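Homoserine dehydrogenase (Staphylococcus aureus M1064, PDB 4PG7) catalyses the NAD(P)-dependent interconversion of L-homoserine and L-aspartate semialdehyde, a step of the aspartate pathway that leads to threonine and methionine. Local coordinates at residues A[23-28]-A[92-97]; A[121-126]-A[148-153]; A[126-131]-A[225-230]; A[284-289]-A[440-445]; A[378-383]-A[408-413]. All blocks are in the same frame, centred on the assembly; numbering follows the deposited sequence.

Contact 1: residues A[23-28]-A[92-97]. With GOL (glycerol), chain I.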
# COMPACT_ATOMS: atom_id res chain seq x y z
N LYS A 23 28.08 20.94 13.24
CA LYS A 23 27.25 21.81 12.41
C LYS A 23 27.07 21.17 11.02
O LYS A 23 28.05 20.78 10.37
CB LYS A 23 27.92 23.18 12.28
CG LYS A 23 27.09 24.37 12.72
CD LYS A 23 27.78 25.67 12.33
CE LYS A 23 27.23 26.89 13.04
NZ LYS A 23 27.47 26.88 14.51
N LEU A 24 25.82 21.04 10.60
CA LEU A 24 25.50 20.61 9.23
C LEU A 24 25.05 21.83 8.46
O LEU A 24 23.95 22.35 8.67
CB LEU A 24 24.40 19.54 9.23
CG LEU A 24 24.87 18.10 9.05
CD1 LEU A 24 23.74 17.13 9.33
CD2 LEU A 24 25.40 17.89 7.64
N ASN A 25 25.92 22.30 7.57
CA ASN A 25 25.64 23.51 6.79
C ASN A 25 24.90 23.14 5.51
O ASN A 25 25.36 22.31 4.72
CB ASN A 25 26.94 24.24 6.48
CG ASN A 25 27.53 24.94 7.69
OD1 ASN A 25 26.86 25.72 8.35
ND2 ASN A 25 28.78 24.66 7.98
N ILE A 26 23.71 23.70 5.34
CA ILE A 26 22.90 23.38 4.18
C ILE A 26 22.52 24.65 3.43
O ILE A 26 22.56 25.76 3.97
CB ILE A 26 21.65 22.56 4.55
CG1 ILE A 26 20.55 23.41 5.19
CG2 ILE A 26 22.02 21.42 5.49
CD1 ILE A 26 19.24 22.66 5.37
N ALA A 27 22.15 24.45 2.17
CA ALA A 27 21.55 25.50 1.36
C ALA A 27 20.25 25.00 0.72
O ALA A 27 20.12 23.82 0.36
CB ALA A 27 22.52 25.94 0.30
N LEU A 28 19.29 25.91 0.59
CA LEU A 28 18.02 25.64 -0.10
C LEU A 28 18.01 26.32 -1.44
O LEU A 28 18.37 27.49 -1.55
CB LEU A 28 16.84 26.19 0.67
CG LEU A 28 16.05 25.17 1.44
CD1 LEU A 28 16.88 24.79 2.66
CD2 LEU A 28 14.69 25.75 1.81
N SER A 92 32.02 24.99 2.53
CA SER A 92 31.53 24.66 3.85
C SER A 92 30.17 23.97 3.83
O SER A 92 29.73 23.46 4.85
CB SER A 92 31.43 25.91 4.73
OG SER A 92 30.27 26.67 4.41
N LEU A 93 29.49 23.96 2.68
CA LEU A 93 28.19 23.30 2.61
C LEU A 93 28.34 21.79 2.57
O LEU A 93 29.21 21.25 1.89
CB LEU A 93 27.41 23.77 1.38
CG LEU A 93 26.98 25.23 1.38
CD1 LEU A 93 26.17 25.51 0.14
CD2 LEU A 93 26.17 25.60 2.63
N ASP A 94 27.49 21.12 3.33
CA ASP A 94 27.48 19.66 3.40
C ASP A 94 26.37 19.10 2.51
O ASP A 94 26.54 18.04 1.89
CB ASP A 94 27.26 19.24 4.85
CG ASP A 94 28.31 19.82 5.78
OD1 ASP A 94 29.51 19.57 5.53
OD2 ASP A 94 27.94 20.56 6.73
N ILE A 95 25.23 19.79 2.47
CA ILE A 95 24.04 19.30 1.78
C ILE A 95 23.32 20.42 1.03
O ILE A 95 23.14 21.52 1.56
CB ILE A 95 23.03 18.69 2.79
CG1 ILE A 95 23.72 17.67 3.71
CG2 ILE A 95 21.86 18.06 2.04
CD1 ILE A 95 22.83 17.12 4.81
N ILE A 96 22.87 20.11 -0.19
CA ILE A 96 22.05 21.03 -0.98
C ILE A 96 20.64 20.45 -1.09
O ILE A 96 20.45 19.30 -1.50
CB ILE A 96 22.59 21.19 -2.41
CG1 ILE A 96 24.08 21.56 -2.41
CG2 ILE A 96 21.78 22.22 -3.18
CD1 ILE A 96 24.36 22.90 -1.81
N VAL A 97 19.67 21.26 -0.70
CA VAL A 97 18.25 20.87 -0.76
C VAL A 97 17.59 21.66 -1.87
O VAL A 97 17.48 22.88 -1.79
CB VAL A 97 17.55 21.17 0.57
CG1 VAL A 97 16.07 20.79 0.48
CG2 VAL A 97 18.24 20.43 1.70
C1 GOL I . 30.93 22.23 6.70
O1 GOL I . 29.69 22.22 7.42
C2 GOL I . 31.98 21.33 7.30
O2 GOL I . 33.15 21.53 6.50
C3 GOL I . 32.25 21.69 8.74
O3 GOL I . 31.03 21.66 9.51
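A27 and V97 are joined by the straightest backbone bond of this pair: V97 N donates to A27 O at 2.8 Å, with an N-H...O angle of 173°. A27 N in turn donates to I95 O, and D94 N reaches N25 O at 2.8 Å; I95 N also leans on N25 O, but that bond is weak. The bridges I26-I95, A27-I96 and L28-V97 all run parallel, and the strand axes are 24° apart. Where the ladder frays, a side chain takes over: N25 N donates to D94 OD2 at 2.8 Å, meeting the carboxylate on its anti side. With CG beside its own backbone N (chi1 -56°), D94 can turn this oxygen back to the neighbouring strand. The same OD2 accepts from O1 of a glycerol, probably from the crystallisation liquor, and that O1 in turn accepts from N25 ND2.

Apolar contacts lie on both faces of the sheet. On one, A27 CB meets L93 CD1 at 3.7 Å and I96 CD1 at 4.1 Å, with I87 of helix 84-88 packed over them. On the other, I26 CG2 lies 4.0 Å from I95 CB and L24 CD2 lies 3.9 Å from I95 CD1, while helix 323-339 covers I95 and V97. These adjacent parallel strands, with 22-29 leading to what is probably the GxGxxG turn, form the centre of a Rossmann-type sheet, consistent with an NAD-binding domain.

Contact 2: residues A[121-126]-A[148-153]. With ACT (acetate ion), chain C.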
# COMPACT_ATOMS: atom_id res chain seq x y z
N ILE A 121 19.45 16.58 -1.77
CA ILE A 121 18.08 16.19 -1.52
C ILE A 121 17.21 17.05 -2.42
O ILE A 121 17.33 18.27 -2.41
CB ILE A 121 17.69 16.38 -0.06
CG1 ILE A 121 18.65 15.57 0.81
CG2 ILE A 121 16.24 15.97 0.18
CD1 ILE A 121 18.55 15.88 2.28
N THR A 122 16.36 16.40 -3.22
CA THR A 122 15.51 17.11 -4.16
C THR A 122 14.05 16.70 -4.07
O THR A 122 13.73 15.52 -3.88
CB THR A 122 16.00 16.94 -5.61
OG1 THR A 122 15.15 17.68 -6.48
CG2 THR A 122 16.04 15.46 -6.05
N ALA A 123 13.17 17.68 -4.21
CA ALA A 123 11.72 17.45 -4.32
C ALA A 123 11.22 17.96 -5.66
O ALA A 123 10.04 18.29 -5.82
CB ALA A 123 11.00 18.16 -3.19
N ASN A 124 12.13 18.02 -6.63
CA ASN A 124 11.86 18.57 -7.94
C ASN A 124 10.87 17.68 -8.72
O ASN A 124 11.21 16.57 -9.12
CB ASN A 124 13.18 18.68 -8.67
CG ASN A 124 13.08 19.35 -10.02
OD1 ASN A 124 12.08 19.24 -10.74
ND2 ASN A 124 14.16 20.05 -10.39
N LYS A 125 9.66 18.20 -8.95
CA LYS A 125 8.57 17.43 -9.56
C LYS A 125 8.70 17.27 -11.05
O LYS A 125 7.94 16.52 -11.65
CB LYS A 125 7.21 18.09 -9.28
CG LYS A 125 6.86 18.18 -7.81
CD LYS A 125 6.77 16.81 -7.16
CE LYS A 125 6.07 16.87 -5.81
NZ LYS A 125 5.76 15.52 -5.28
N ASP A 126 9.64 17.98 -11.66
CA ASP A 126 9.84 17.90 -13.10
C ASP A 126 10.87 16.85 -13.50
O ASP A 126 11.01 16.58 -14.69
CB ASP A 126 10.25 19.27 -13.64
CG ASP A 126 9.27 20.35 -13.25
OD1 ASP A 126 8.05 20.15 -13.45
OD2 ASP A 126 9.70 21.41 -12.73
N PHE A 148 15.60 11.53 -3.47
CA PHE A 148 14.51 12.14 -4.23
C PHE A 148 13.11 11.71 -3.79
O PHE A 148 12.14 11.96 -4.52
CB PHE A 148 14.71 11.91 -5.73
CG PHE A 148 14.88 10.46 -6.12
CD1 PHE A 148 13.77 9.66 -6.44
CD2 PHE A 148 16.14 9.89 -6.20
CE1 PHE A 148 13.93 8.32 -6.82
CE2 PHE A 148 16.30 8.56 -6.58
CZ PHE A 148 15.20 7.78 -6.88
N GLU A 149 13.00 11.10 -2.61
CA GLU A 149 11.71 10.70 -2.02
C GLU A 149 10.63 11.78 -2.16
O GLU A 149 9.51 11.49 -2.56
CB GLU A 149 11.87 10.33 -0.53
N ALA A 150 10.98 13.02 -1.83
CA ALA A 150 10.02 14.12 -1.89
C ALA A 150 9.56 14.40 -3.32
O ALA A 150 8.47 14.91 -3.54
CB ALA A 150 10.60 15.37 -1.26
N SER A 151 10.40 14.06 -4.29
CA SER A 151 10.08 14.25 -5.70
C SER A 151 8.92 13.36 -6.19
O SER A 151 8.32 13.65 -7.23
CB SER A 151 11.35 14.00 -6.54
OG SER A 151 11.47 14.94 -7.57
N VAL A 152 8.58 12.30 -5.43
CA VAL A 152 7.44 11.41 -5.73
C VAL A 152 6.38 11.41 -4.61
O VAL A 152 6.73 11.58 -3.44
CB VAL A 152 7.91 9.96 -5.99
CG1 VAL A 152 9.18 9.95 -6.83
CG2 VAL A 152 8.16 9.22 -4.68
N ALA A 153 5.11 11.21 -4.95
CA ALA A 153 4.05 11.04 -3.93
C ALA A 153 3.73 9.56 -3.65
O ALA A 153 3.48 8.79 -4.58
CB ALA A 153 2.77 11.79 -4.29
C ACT C . 9.21 21.97 -6.81
O ACT C . 9.20 21.48 -5.65
OXT ACT C . 9.46 21.28 -7.81
CH3 ACT C . 8.86 23.42 -7.02
O HOH W 1 13.48 14.08 -1.10
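The methyls of A123 and A150 face each other at 3.4 Å (CB to CB), closer than usual van der Waals contact, so the short 3-10 segment 149-151 sits hard against the end of strand 119-122. Beside them T122 CG2 lies 3.8 Å from F148 CB, the two side chains meeting at a slant. T122 CG2 stands between its backbone N and carbonyl carbon; this leaves OG1 anti to the N (chi1 -179°), where it accepts from N124 N in an ST turn and also bonds to E98. The F148 ring leads away from the strand, to L132 and E136 of helix 129-141 and L232 of helix 220-234. All this lies where strands 119-122 and 146-147, neighbours in the parallel Rossmann-type sheet, run out into loops, so the contact joins the chain leaving two adjacent strand ends. K125 bends at chi2 (-61°) and then extends, passing CD 3.5 Å from S151 O before NZ donates to A150 O at 3.3 Å, in the carbonyl plane. A water accepts from A150 N at 2.8 Å and donates to T122 O at 3.1 Å. Further on, N124 OD1 takes D126 N in an Asx turn.

Contact 3: residues A[126-131]-A[225-230]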
# COMPACT_ATOMS: atom_id res chain seq x y z
N ASP A 126 9.64 17.98 -11.66
CA ASP A 126 9.84 17.90 -13.10
C ASP A 126 10.87 16.85 -13.50
O ASP A 126 11.01 16.58 -14.69
CB ASP A 126 10.25 19.27 -13.64
CG ASP A 126 9.27 20.35 -13.25
OD1 ASP A 126 8.05 20.15 -13.45
OD2 ASP A 126 9.70 21.41 -12.73
N LEU A 127 11.60 16.29 -12.54
CA LEU A 127 12.61 15.25 -12.84
C LEU A 127 11.94 13.99 -13.39
O LEU A 127 10.93 13.53 -12.87
CB LEU A 127 13.39 14.85 -11.58
CG LEU A 127 14.66 15.59 -11.12
CD1 LEU A 127 15.07 16.79 -11.97
CD2 LEU A 127 14.65 15.81 -9.63
N LEU A 128 12.55 13.43 -14.42
CA LEU A 128 12.08 12.21 -15.05
C LEU A 128 13.17 11.16 -14.86
O LEU A 128 14.19 11.43 -14.20
CB LEU A 128 11.74 12.47 -16.52
CG LEU A 128 10.50 13.36 -16.69
CD1 LEU A 128 10.38 13.90 -18.11
CD2 LEU A 128 9.23 12.63 -16.31
N ALA A 129 12.97 9.98 -15.43
CA ALA A 129 13.84 8.86 -15.18
C ALA A 129 15.26 9.12 -15.68
O ALA A 129 16.23 8.78 -15.00
CB ALA A 129 13.30 7.59 -15.82
N VAL A 130 15.38 9.73 -16.86
CA VAL A 130 16.68 10.07 -17.45
C VAL A 130 17.50 10.88 -16.43
O VAL A 130 18.68 10.60 -16.19
CB VAL A 130 16.52 10.88 -18.76
CG1 VAL A 130 17.86 11.44 -19.23
CG2 VAL A 130 15.95 9.99 -19.86
N HIS A 131 16.83 11.83 -15.80
CA HIS A 131 17.46 12.73 -14.86
C HIS A 131 17.87 12.02 -13.58
O HIS A 131 18.99 12.20 -13.09
CB HIS A 131 16.54 13.93 -14.61
CG HIS A 131 16.12 14.62 -15.87
ND1 HIS A 131 14.82 14.64 -16.33
CD2 HIS A 131 16.86 15.22 -16.83
CE1 HIS A 131 14.77 15.28 -17.49
NE2 HIS A 131 16.00 15.63 -17.81
N LYS A 225 4.35 10.29 -14.08
CA LYS A 225 4.39 9.33 -12.99
C LYS A 225 4.59 7.90 -13.46
O LYS A 225 5.19 7.09 -12.74
CB LYS A 225 3.15 9.45 -12.10
CG LYS A 225 3.18 10.72 -11.26
CD LYS A 225 1.84 11.01 -10.62
CE LYS A 225 1.86 12.34 -9.84
NZ LYS A 225 0.47 12.85 -9.72
N VAL A 226 4.10 7.58 -14.65
CA VAL A 226 4.38 6.29 -15.27
C VAL A 226 5.86 6.13 -15.61
O VAL A 226 6.42 5.05 -15.43
CB VAL A 226 3.54 6.09 -16.53
CG1 VAL A 226 4.05 4.91 -17.35
CG2 VAL A 226 2.09 5.87 -16.14
N VAL A 227 6.49 7.18 -16.13
CA VAL A 227 7.95 7.15 -16.35
C VAL A 227 8.67 6.86 -15.03
O VAL A 227 9.53 5.99 -14.95
CB VAL A 227 8.48 8.46 -16.93
CG1 VAL A 227 10.01 8.43 -17.00
CG2 VAL A 227 7.91 8.73 -18.31
N ILE A 228 8.31 7.59 -13.99
CA ILE A 228 8.94 7.43 -12.69
C ILE A 228 8.67 6.05 -12.10
O ILE A 228 9.58 5.38 -11.63
CB ILE A 228 8.47 8.51 -11.69
CG1 ILE A 228 8.86 9.93 -12.14
CG2 ILE A 228 9.05 8.25 -10.30
CD1 ILE A 228 10.36 10.14 -12.30
N THR A 229 7.41 5.64 -12.11
CA THR A 229 7.04 4.35 -11.57
C THR A 229 7.75 3.19 -12.32
O THR A 229 8.14 2.21 -11.68
CB THR A 229 5.52 4.17 -11.57
OG1 THR A 229 4.94 5.24 -10.80
CG2 THR A 229 5.12 2.85 -10.95
N SER A 230 7.94 3.34 -13.62
CA SER A 230 8.66 2.34 -14.42
C SER A 230 10.13 2.27 -14.02
O SER A 230 10.73 1.18 -13.96
CB SER A 230 8.57 2.68 -15.91
OG SER A 230 7.24 2.59 -16.38
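L127 meets I228 through its backbone: L127 O lies 3.5 Å from I228 CD1, a contact of a carbonyl oxygen with a methyl group. The L127 side chain itself leads away from helix 220-234 and packs on V107 of helix 106-115, so this residue touches one helix with its main chain and another with its branches. I228 CD1 continues to the next residue, where it lies 3.8 Å from L128 CA. I228 has CG1 beside its backbone N and a second bend at chi2 (-60°), a combination that leads CD1 to the loop just before helix 129-141.

L128 takes the N-cap position of that helix. Its branch CD2 comes within 4.3 Å of V227 CB, a loose apolar contact, while its backbone N is bound to H131: L128 N donates to H131 ND1 at 3.2 Å, and the donor lies only 2° out of the ring plane. A side chain in the first turn thereby satisfies the amide at the start of the helix, using ND1 of the ring as acceptor.

A129 opens the helix and makes the tighter apolar contact, its CB 3.6 Å from V227 CG1. That methyl is anti to the backbone N of V227 (chi1 174°), and it also lies 3.7 Å from A129 N. No hydrogen bond crosses the two segments, and both sides together bury 195 Å². The N-terminus of helix 129-141, with A129 as its close point, thus packs against the side of helix 220-234, joining the probable NAD-binding domain to the helix that lies on strands 171-177 and 278-289.

Contact 4: residues A[284-289]-A[440-445]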
# COMPACT_ATOMS: atom_id res chain seq x y z
N GLU A 284 -4.17 6.00 -20.42
CA GLU A 284 -5.39 6.22 -21.18
C GLU A 284 -6.64 5.77 -20.44
O GLU A 284 -6.57 4.97 -19.50
CB GLU A 284 -5.32 5.52 -22.54
CG GLU A 284 -5.22 4.03 -22.46
CD GLU A 284 -4.92 3.40 -23.81
OE1 GLU A 284 -5.63 3.70 -24.81
OE2 GLU A 284 -4.00 2.59 -23.85
N PRO A 285 -7.80 6.28 -20.88
CA PRO A 285 -9.08 5.79 -20.36
C PRO A 285 -9.23 4.30 -20.59
O PRO A 285 -8.97 3.81 -21.69
CB PRO A 285 -10.12 6.58 -21.17
CG PRO A 285 -9.40 7.78 -21.66
CD PRO A 285 -7.97 7.37 -21.86
N THR A 286 -9.59 3.59 -19.53
CA THR A 286 -9.53 2.14 -19.46
C THR A 286 -10.76 1.64 -18.71
O THR A 286 -11.12 2.20 -17.67
CB THR A 286 -8.25 1.73 -18.71
OG1 THR A 286 -7.12 2.22 -19.42
CG2 THR A 286 -8.13 0.25 -18.56
N LEU A 287 -11.43 0.62 -19.23
CA LEU A 287 -12.53 0.01 -18.49
C LEU A 287 -11.90 -0.95 -17.51
O LEU A 287 -10.98 -1.70 -17.86
CB LEU A 287 -13.49 -0.73 -19.39
CG LEU A 287 -14.62 0.07 -20.03
CD1 LEU A 287 -14.06 1.09 -21.00
CD2 LEU A 287 -15.57 -0.89 -20.71
N ILE A 288 -12.37 -0.89 -16.27
CA ILE A 288 -11.88 -1.72 -15.19
C ILE A 288 -13.06 -2.48 -14.63
O ILE A 288 -14.08 -1.88 -14.24
CB ILE A 288 -11.31 -0.87 -14.01
CG1 ILE A 288 -10.17 0.02 -14.48
CG2 ILE A 288 -10.81 -1.79 -12.88
CD1 ILE A 288 -8.93 -0.77 -14.89
N ASP A 289 -12.91 -3.78 -14.54
CA ASP A 289 -13.94 -4.63 -13.97
C ASP A 289 -14.29 -4.12 -12.58
O ASP A 289 -13.40 -3.86 -11.78
CB ASP A 289 -13.47 -6.08 -13.90
CG ASP A 289 -14.56 -7.03 -13.43
OD1 ASP A 289 -15.10 -7.78 -14.23
OD2 ASP A 289 -14.91 -7.01 -12.26
N VAL A 440 -11.49 3.09 -29.19
CA VAL A 440 -11.18 1.83 -28.54
C VAL A 440 -10.50 2.18 -27.24
O VAL A 440 -9.54 2.96 -27.22
CB VAL A 440 -10.24 0.96 -29.41
CG1 VAL A 440 -9.84 -0.32 -28.69
CG2 VAL A 440 -10.89 0.61 -30.74
N TYR A 441 -11.00 1.61 -26.16
CA TYR A 441 -10.35 1.71 -24.86
C TYR A 441 -9.89 0.31 -24.43
O TYR A 441 -10.60 -0.66 -24.69
CB TYR A 441 -11.30 2.23 -23.80
CG TYR A 441 -11.84 3.63 -23.97
CD1 TYR A 441 -11.18 4.59 -24.71
CD2 TYR A 441 -12.98 4.01 -23.29
CE1 TYR A 441 -11.69 5.88 -24.83
CE2 TYR A 441 -13.49 5.30 -23.39
CZ TYR A 441 -12.83 6.23 -24.14
OH TYR A 441 -13.33 7.52 -24.22
N PRO A 442 -8.73 0.21 -23.77
CA PRO A 442 -8.37 -1.09 -23.18
C PRO A 442 -9.31 -1.45 -22.05
O PRO A 442 -9.97 -0.57 -21.48
CB PRO A 442 -6.95 -0.87 -22.63
CG PRO A 442 -6.76 0.58 -22.57
CD PRO A 442 -7.71 1.24 -23.54
N VAL A 443 -9.39 -2.74 -21.76
CA VAL A 443 -10.21 -3.28 -20.70
C VAL A 443 -9.32 -4.10 -19.81
O VAL A 443 -8.57 -4.96 -20.30
CB VAL A 443 -11.36 -4.15 -21.24
CG1 VAL A 443 -12.16 -4.76 -20.12
CG2 VAL A 443 -12.25 -3.35 -22.18
N GLU A 444 -9.35 -3.80 -18.51
CA GLU A 444 -8.53 -4.49 -17.52
C GLU A 444 -9.37 -5.13 -16.43
O GLU A 444 -10.56 -4.81 -16.24
CB GLU A 444 -7.55 -3.53 -16.86
CG GLU A 444 -6.41 -3.09 -17.76
CD GLU A 444 -5.35 -4.16 -18.00
OE1 GLU A 444 -5.48 -5.28 -17.48
OE2 GLU A 444 -4.39 -3.86 -18.73
N GLY A 445 -8.72 -6.05 -15.71
CA GLY A 445 -9.31 -6.78 -14.57
C GLY A 445 -10.14 -7.98 -14.97
O GLY A 445 -10.78 -8.60 -14.12
O HOH W 2 -6.79 2.41 -26.89
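Strands 284-289 and 440-444 run parallel, their axes 31° apart and 4.6 Å away at closest approach. L287 is bonded on both its polar backbone atoms: L287 N donates to P442 O at 2.9 Å, and E444 N donates to L287 O at 2.7 Å. D289 N then reaches E444 O, completing the ladder around the bridges L287-V443 and I288-E444.

Among the side chains, P285 CB sits over the face of the Y441 ring, 4.0 Å from its centroid and 9° off the normal, a CH-pi contact. L287 CD1 approaches the same ring at its edge, 3.9 Å from Y441 CD2, so the ring is held on two different sides, while its OH bonds to K439. The E284 carboxylate carbon CD comes to 3.5 Å from P442 CD, the two side chains heading towards one another; a water donates to both E284 OE1 and V440 O. I288 CD1 rests 3.7 Å from E444 CB, and the E444 chain, bent at chi2 (-74°), leads its carboxylate away from strand 284-289 to salt bridges with K271 and K173. V440 O accepts from R246, a residue of the lysine pocket, as is K439. The pair is thus a parallel strand junction of the mixed sheet, joining strand 278-289 to the C-terminal strand beside that ligand site.

Contact 5: residues A[378-383]-A[408-413]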
# COMPACT_ATOMS: atom_id res chain seq x y z
N PHE A 378 -12.47 -2.42 -25.53
CA PHE A 378 -13.82 -1.87 -25.60
C PHE A 378 -13.87 -1.05 -26.87
O PHE A 378 -13.13 -0.09 -27.01
CB PHE A 378 -14.05 -0.97 -24.40
CG PHE A 378 -15.32 -0.16 -24.43
CD1 PHE A 378 -16.54 -0.74 -24.18
CD2 PHE A 378 -15.27 1.22 -24.57
CE1 PHE A 378 -17.71 0.03 -24.14
CE2 PHE A 378 -16.43 1.98 -24.53
CZ PHE A 378 -17.65 1.38 -24.30
N VAL A 379 -14.72 -1.44 -27.80
CA VAL A 379 -14.73 -0.87 -29.14
C VAL A 379 -16.11 -0.24 -29.38
O VAL A 379 -17.11 -0.92 -29.24
CB VAL A 379 -14.50 -1.94 -30.21
CG1 VAL A 379 -14.48 -1.29 -31.59
CG2 VAL A 379 -13.20 -2.69 -29.98
N VAL A 380 -16.13 1.03 -29.76
CA VAL A 380 -17.38 1.74 -30.09
C VAL A 380 -17.45 2.00 -31.58
O VAL A 380 -16.50 2.56 -32.16
CB VAL A 380 -17.43 3.09 -29.38
CG1 VAL A 380 -18.75 3.79 -29.69
CG2 VAL A 380 -17.28 2.91 -27.88
N VAL A 381 -18.52 1.55 -32.20
CA VAL A 381 -18.74 1.71 -33.64
C VAL A 381 -20.01 2.54 -33.86
O VAL A 381 -21.03 2.31 -33.18
CB VAL A 381 -18.87 0.36 -34.39
CG1 VAL A 381 -17.58 -0.44 -34.23
CG2 VAL A 381 -20.04 -0.45 -33.87
N ASN A 382 -19.95 3.47 -34.80
CA ASN A 382 -21.10 4.30 -35.16
C ASN A 382 -21.59 4.05 -36.59
O ASN A 382 -20.93 3.37 -37.37
CB ASN A 382 -20.78 5.80 -35.08
CG ASN A 382 -19.98 6.20 -33.87
OD1 ASN A 382 -18.96 6.89 -33.97
ND2 ASN A 382 -20.48 5.85 -32.71
N HIS A 383 -22.75 4.63 -36.92
CA HIS A 383 -23.36 4.53 -38.26
C HIS A 383 -23.58 3.08 -38.66
O HIS A 383 -23.41 2.73 -39.81
CB HIS A 383 -22.50 5.27 -39.30
CG HIS A 383 -22.04 6.61 -38.83
ND1 HIS A 383 -22.91 7.68 -38.70
CD2 HIS A 383 -20.83 7.06 -38.42
CE1 HIS A 383 -22.25 8.73 -38.24
NE2 HIS A 383 -20.99 8.38 -38.06
N ALA A 408 -23.26 -4.24 -26.69
CA ALA A 408 -24.26 -3.41 -26.05
C ALA A 408 -24.66 -2.27 -26.97
O ALA A 408 -23.85 -1.82 -27.80
CB ALA A 408 -23.71 -2.82 -24.77
N ASN A 409 -25.89 -1.79 -26.79
CA ASN A 409 -26.35 -0.57 -27.40
C ASN A 409 -25.58 0.59 -26.80
O ASN A 409 -25.37 0.65 -25.62
CB ASN A 409 -27.84 -0.35 -27.14
CG ASN A 409 -28.71 -1.33 -27.89
OD1 ASN A 409 -29.46 -2.10 -27.30
ND2 ASN A 409 -28.61 -1.32 -29.19
N TYR A 410 -25.14 1.51 -27.64
CA TYR A 410 -24.38 2.64 -27.17
C TYR A 410 -25.19 3.90 -27.37
O TYR A 410 -25.33 4.69 -26.45
CB TYR A 410 -23.07 2.71 -27.95
CG TYR A 410 -22.10 3.79 -27.56
CD1 TYR A 410 -21.11 3.54 -26.62
CD2 TYR A 410 -22.13 5.03 -28.18
CE1 TYR A 410 -20.19 4.51 -26.28
CE2 TYR A 410 -21.21 6.01 -27.85
CZ TYR A 410 -20.24 5.74 -26.89
OH TYR A 410 -19.30 6.68 -26.56
N ASP A 411 -25.68 4.10 -28.59
CA ASP A 411 -26.50 5.24 -28.96
C ASP A 411 -27.20 4.85 -30.27
O ASP A 411 -27.09 3.70 -30.71
CB ASP A 411 -25.62 6.49 -29.14
CG ASP A 411 -26.41 7.78 -29.09
OD1 ASP A 411 -27.66 7.73 -29.12
OD2 ASP A 411 -25.78 8.86 -29.05
N ASN A 412 -27.92 5.77 -30.89
CA ASN A 412 -28.59 5.52 -32.18
C ASN A 412 -27.63 5.05 -33.28
O ASN A 412 -26.69 5.75 -33.62
CB ASN A 412 -29.30 6.79 -32.65
CG ASN A 412 -30.41 7.22 -31.70
OD1 ASN A 412 -31.24 6.40 -31.28
ND2 ASN A 412 -30.44 8.51 -31.37
N GLN A 413 -27.87 3.86 -33.82
CA GLN A 413 -26.96 3.21 -34.77
C GLN A 413 -25.49 3.12 -34.26
O GLN A 413 -24.55 3.12 -35.05
CB GLN A 413 -27.01 3.91 -36.13
CG GLN A 413 -28.34 3.76 -36.85
CD GLN A 413 -28.35 4.36 -38.24
OE1 GLN A 413 -29.08 3.89 -39.11
NE2 GLN A 413 -27.54 5.39 -38.48
O HOH W 3 -24.08 6.22 -35.06
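Y410 and V380 carry the apolar half of this contact. V380 CG1 stands over the centre of the Y410 ring, 3.6 Å from the centroid and only 5° off the normal, a CH-pi contact in which a methyl points squarely at the aromatic face. The second methyl is placed nearer the rim, with V380 CG2 3.7 Å from Y410 CE1. CG1 lies anti to the backbone N of V380 (chi1 -178°) and CG2 beside it, which presents both methyls to the ring, and the two side chains cross at about a right angle. F378 CZ touches the same ring at its edge, a longer contact of 4.5 Å to Y410 CE1. The phenol end of Y410 is directed to helix 253-262, where its OH bonds to D255, so hydroxyl and face are fixed by different parts of the fold.

Q413 takes part largely through its backbone, next to H383. Q413 O lies 3.5 Å from N382 C, and although it is also near H383 N the angle there is too poor for a hydrogen bond. A water makes the link instead, accepting from H383 N at 2.8 Å and donating to N412 O at 3.0 Å. The N382 side chain bonds to S414 beyond the turn.

Strands 375-382 and 404-411 are not bonded neighbours: strand 414-422 pairs antiparallel with each. Y410 and D411 both face S414 in a classic beta bulge, and side chains of 375-382 and 404-411 pack across one face of the sheet over the intervening strand, in the C-terminal domain, probably the ACT domain of this enzyme.

The contacts form two sheet-based groups, with contact 3 bridging from the first towards the second. Contacts 1 and 2 share the parallel Rossmann-type sheet, their centres 18 Å apart, and are joined where I121 N lies 2.9 Å from I96 O, probably a hydrogen bond. Contact 3, about 10 Å from contact 2 by centres, shares D126 with it, and the two alternate along the chain. Contacts 4 and 5 lie in the mixed sheet, 16 Å apart; contact 5 is nested in the loop closed by contact 4, and strands 436-444 and 375-382 are neighbours. Near the chain's centre, contact 3 lies about 26 Å from contact 1 and 37 Å from contact 5 (centres), between the probable NAD-binding and C-terminal domains.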